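Local coordinates for acyl-CoA dehydrogenase (Geobacillus kaustophilus, PDB 2PG0), which is an FAD-dependent acyl-CoA dehydrogenase that probably introduces a double bond at the alpha-beta position of a carrier-bound acyl chain, at residues V84-G92 against V208-A216. Numbering follows the deposited sequence.
Sequences VGSSLVGIG and VGLHAQDTA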
loop_
_atom_site.group_PDB
_atom_site.type_symbol
_atom_site.label_atom_id
_atom_site.label_comp_id
_atom_site.label_asym_id
_atom_site.label_seq_id
_atom_site.Cartn_x
_atom_site.Cartn_y
_atom_site.Cartn_z
ATOM N N VAL A 84 19.742 10.921 -19.538
ATOM C CA VAL A 84 20.306 9.967 -20.493
ATOM C C VAL A 84 20.121 8.543 -19.946
ATOM O O VAL A 84 19.426 7.726 -20.551
ATOM C CB VAL A 84 21.797 10.247 -20.815
ATOM C CG1 VAL A 84 22.317 9.270 -21.886
ATOM C CG2 VAL A 84 21.999 11.712 -21.265
ATOM N N GLY A 85 20.732 8.260 -18.799
ATOM C CA GLY A 85 20.545 6.949 -18.152
ATOM C C GLY A 85 21.361 6.754 -16.892
ATOM O O GLY A 85 22.376 7.421 -16.683
ATOM N N SER A 86 20.918 5.807 -16.066
ATOM C CA SER A 86 21.530 5.546 -14.765
ATOM C C SER A 86 22.956 5.009 -14.848
ATOM O O SER A 86 23.692 5.071 -13.869
ATOM C CB SER A 86 20.656 4.558 -13.972
ATOM O OG SER A 86 19.347 5.064 -13.817
ATOM N N SER A 87 23.360 4.477 -16.000
ATOM C CA SER A 87 24.738 3.998 -16.153
ATOM C C SER A 87 25.760 5.126 -16.085
ATOM O O SER A 87 26.955 4.879 -15.946
ATOM C CB SER A 87 24.911 3.171 -17.430
ATOM O OG SER A 87 24.306 1.892 -17.293
ATOM N N LEU A 88 25.280 6.362 -16.165
ATOM C CA LEU A 88 26.146 7.534 -16.065
ATOM C C LEU A 88 26.428 8.001 -14.628
ATOM O O LEU A 88 27.096 9.026 -14.421
ATOM C CB LEU A 88 25.577 8.666 -16.919
ATOM C CG LEU A 88 25.873 8.444 -18.409
ATOM C CD1 LEU A 88 24.887 9.219 -19.260
ATOM C CD2 LEU A 88 27.321 8.802 -18.772
ATOM N N VAL A 89 25.945 7.235 -13.645
ATOM C CA VAL A 89 26.129 7.580 -12.222
ATOM C C VAL A 89 27.584 7.689 -11.786
ATOM O O VAL A 89 27.880 8.335 -10.781
ATOM C CB VAL A 89 25.417 6.590 -11.263
ATOM C CG1 VAL A 89 23.899 6.748 -11.368
ATOM C CG2 VAL A 89 25.888 5.141 -11.488
ATOM N N GLY A 90 28.478 7.044 -12.535
ATOM C CA GLY A 90 29.917 7.089 -12.251
ATOM C C GLY A 90 30.498 8.486 -12.338
ATOM O O GLY A 90 31.485 8.795 -11.663
ATOM N N ILE A 91 29.881 9.337 -13.159
ATOM C CA ILE A 91 30.318 10.735 -13.265
ATOM C C ILE A 91 29.982 11.526 -12.003
ATOM O O ILE A 91 30.859 12.187 -11.438
ATOM C CB ILE A 91 29.769 11.424 -14.530
ATOM C CG1 ILE A 91 30.415 10.794 -15.762
ATOM C CG2 ILE A 91 30.046 12.939 -14.480
ATOM C CD1 ILE A 91 29.655 10.991 -17.032
ATOM N N GLY A 92 28.721 11.449 -11.564
ATOM C CA GLY A 92 28.295 12.063 -10.304
ATOM C C GLY A 92 29.091 11.537 -9.123
ATOM O O GLY A 92 29.403 12.281 -8.196
ATOM N N VAL A 208 21.471 -6.815 -13.041
ATOM C CA VAL A 208 20.103 -6.677 -13.574
ATOM C C VAL A 208 19.995 -5.463 -14.503
ATOM O O VAL A 208 19.334 -5.526 -15.534
ATOM C CB VAL A 208 19.062 -6.564 -12.430
ATOM C CG1 VAL A 208 17.683 -6.168 -12.964
ATOM C CG2 VAL A 208 18.992 -7.892 -11.656
ATOM N N GLY A 209 20.664 -4.379 -14.125
ATOM C CA GLY A 209 20.692 -3.148 -14.919
ATOM C C GLY A 209 21.976 -2.370 -14.695
ATOM O O GLY A 209 22.985 -2.944 -14.279
ATOM N N LEU A 210 21.930 -1.063 -14.976
ATOM C CA LEU A 210 23.127 -0.212 -15.016
ATOM C C LEU A 210 24.194 -0.901 -15.870
ATOM O O LEU A 210 25.368 -0.951 -15.511
ATOM C CB LEU A 210 23.641 0.093 -13.592
ATOM C CG LEU A 210 23.109 1.330 -12.851
ATOM C CD1 LEU A 210 21.598 1.296 -12.702
ATOM C CD2 LEU A 210 23.764 1.490 -11.472
ATOM N N HIS A 211 23.760 -1.423 -17.014
ATOM C CA HIS A 211 24.592 -2.287 -17.849
ATOM C C HIS A 211 25.862 -1.614 -18.387
ATOM O O HIS A 211 26.862 -2.290 -18.632
ATOM C CB HIS A 211 23.775 -2.891 -18.996
ATOM C CG HIS A 211 22.919 -4.053 -18.590
ATOM N ND1 HIS A 211 21.954 -4.587 -19.416
ATOM C CD2 HIS A 211 22.879 -4.780 -17.446
ATOM C CE1 HIS A 211 21.358 -5.595 -18.801
ATOM N NE2 HIS A 211 21.900 -5.731 -17.602
ATOM N N ALA A 212 25.825 -0.293 -18.555
ATOM C CA ALA A 212 27.006 0.443 -19.025
ATOM C C ALA A 212 27.924 0.946 -17.904
ATOM O O ALA A 212 28.958 1.552 -18.176
ATOM C CB ALA A 212 26.594 1.599 -19.963
ATOM N N GLN A 213 27.548 0.700 -16.649
ATOM C CA GLN A 213 28.399 1.038 -15.506
ATOM C C GLN A 213 29.359 -0.117 -15.230
ATOM O O GLN A 213 28.927 -1.267 -15.091
ATOM C CB GLN A 213 27.557 1.332 -14.260
ATOM C CG GLN A 213 27.978 2.591 -13.495
ATOM C CD GLN A 213 29.465 2.629 -13.175
ATOM O OE1 GLN A 213 29.993 1.747 -12.494
ATOM N NE2 GLN A 213 30.144 3.656 -13.664
ATOM N N ASP A 214 30.655 0.188 -15.162
ATOM C CA ASP A 214 31.691 -0.835 -14.969
ATOM C C ASP A 214 31.887 -1.180 -13.488
ATOM O O ASP A 214 32.900 -0.828 -12.878
ATOM C CB ASP A 214 33.029 -0.412 -15.603
ATOM C CG ASP A 214 33.489 0.973 -15.153
ATOM O OD1 ASP A 214 32.721 1.947 -15.291
ATOM O OD2 ASP A 214 34.626 1.083 -14.647
ATOM N N THR A 215 30.914 -1.880 -12.926
ATOM C CA THR A 215 30.973 -2.299 -11.530
ATOM C C THR A 215 31.853 -3.530 -11.419
ATOM O O THR A 215 31.721 -4.461 -12.215
ATOM C CB THR A 215 29.574 -2.649 -10.986
ATOM O OG1 THR A 215 28.610 -1.727 -11.502
ATOM C CG2 THR A 215 29.576 -2.592 -9.460
ATOM N N ALA A 216 32.753 -3.533 -10.440
ATOM C CA ALA A 216 33.695 -4.637 -10.279
ATOM C C ALA A 216 34.157 -4.824 -8.842
ATOM O O ALA A 216 34.036 -3.920 -8.006
ATOM C CB ALA A 216 34.909 -4.450 -11.207
HETATM O O HOH W 1 29.295 5.974 -15.278
#
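Ser87 OG accepts a hydrogen bond from Ala212 N at 2.9 Å, its N-H...O angle of 140° marking a bent bond. Ser87 OG lies beside its own backbone N, anti to the carbonyl carbon (chi1 -73°), which turns it into the type I turn Leu210-Gln213, 3.1 Å from Leu210 C. Packing is tightest next to this bond: Ser87 CB sits 3.4 Å from Ala212 CB, below usual van der Waals separation. Replacing Ser87 by an alanine is likely to leave Ala212 N without this acceptor, costing the turn its one direct hydrogen bond to 84-92. Leu210 CD1 meets Ser86 CB at 3.6 Å, and the same leucine side chain approaches the bound FAD. The contact thus joins the helical N-terminal domain, at the 3-10 turn leading into helix 89-105, to the beta middle domain of the acyl-CoA dehydrogenase fold, beside the flavin site. Toward Val89 the fit is looser: Val89 CG2 stands 3.9 Å from Gln213 CG, the two side chains crossing at about a right angle. Here a water intervenes, donating to Ser87 O at 2.7 Å, accepting from Gln213 NE2 at 2.9 Å and weakly from Gly90 N. Gln213 NE2 also bonds Asn163 OD1, while Gln213 packs on FAD-binding Thr162.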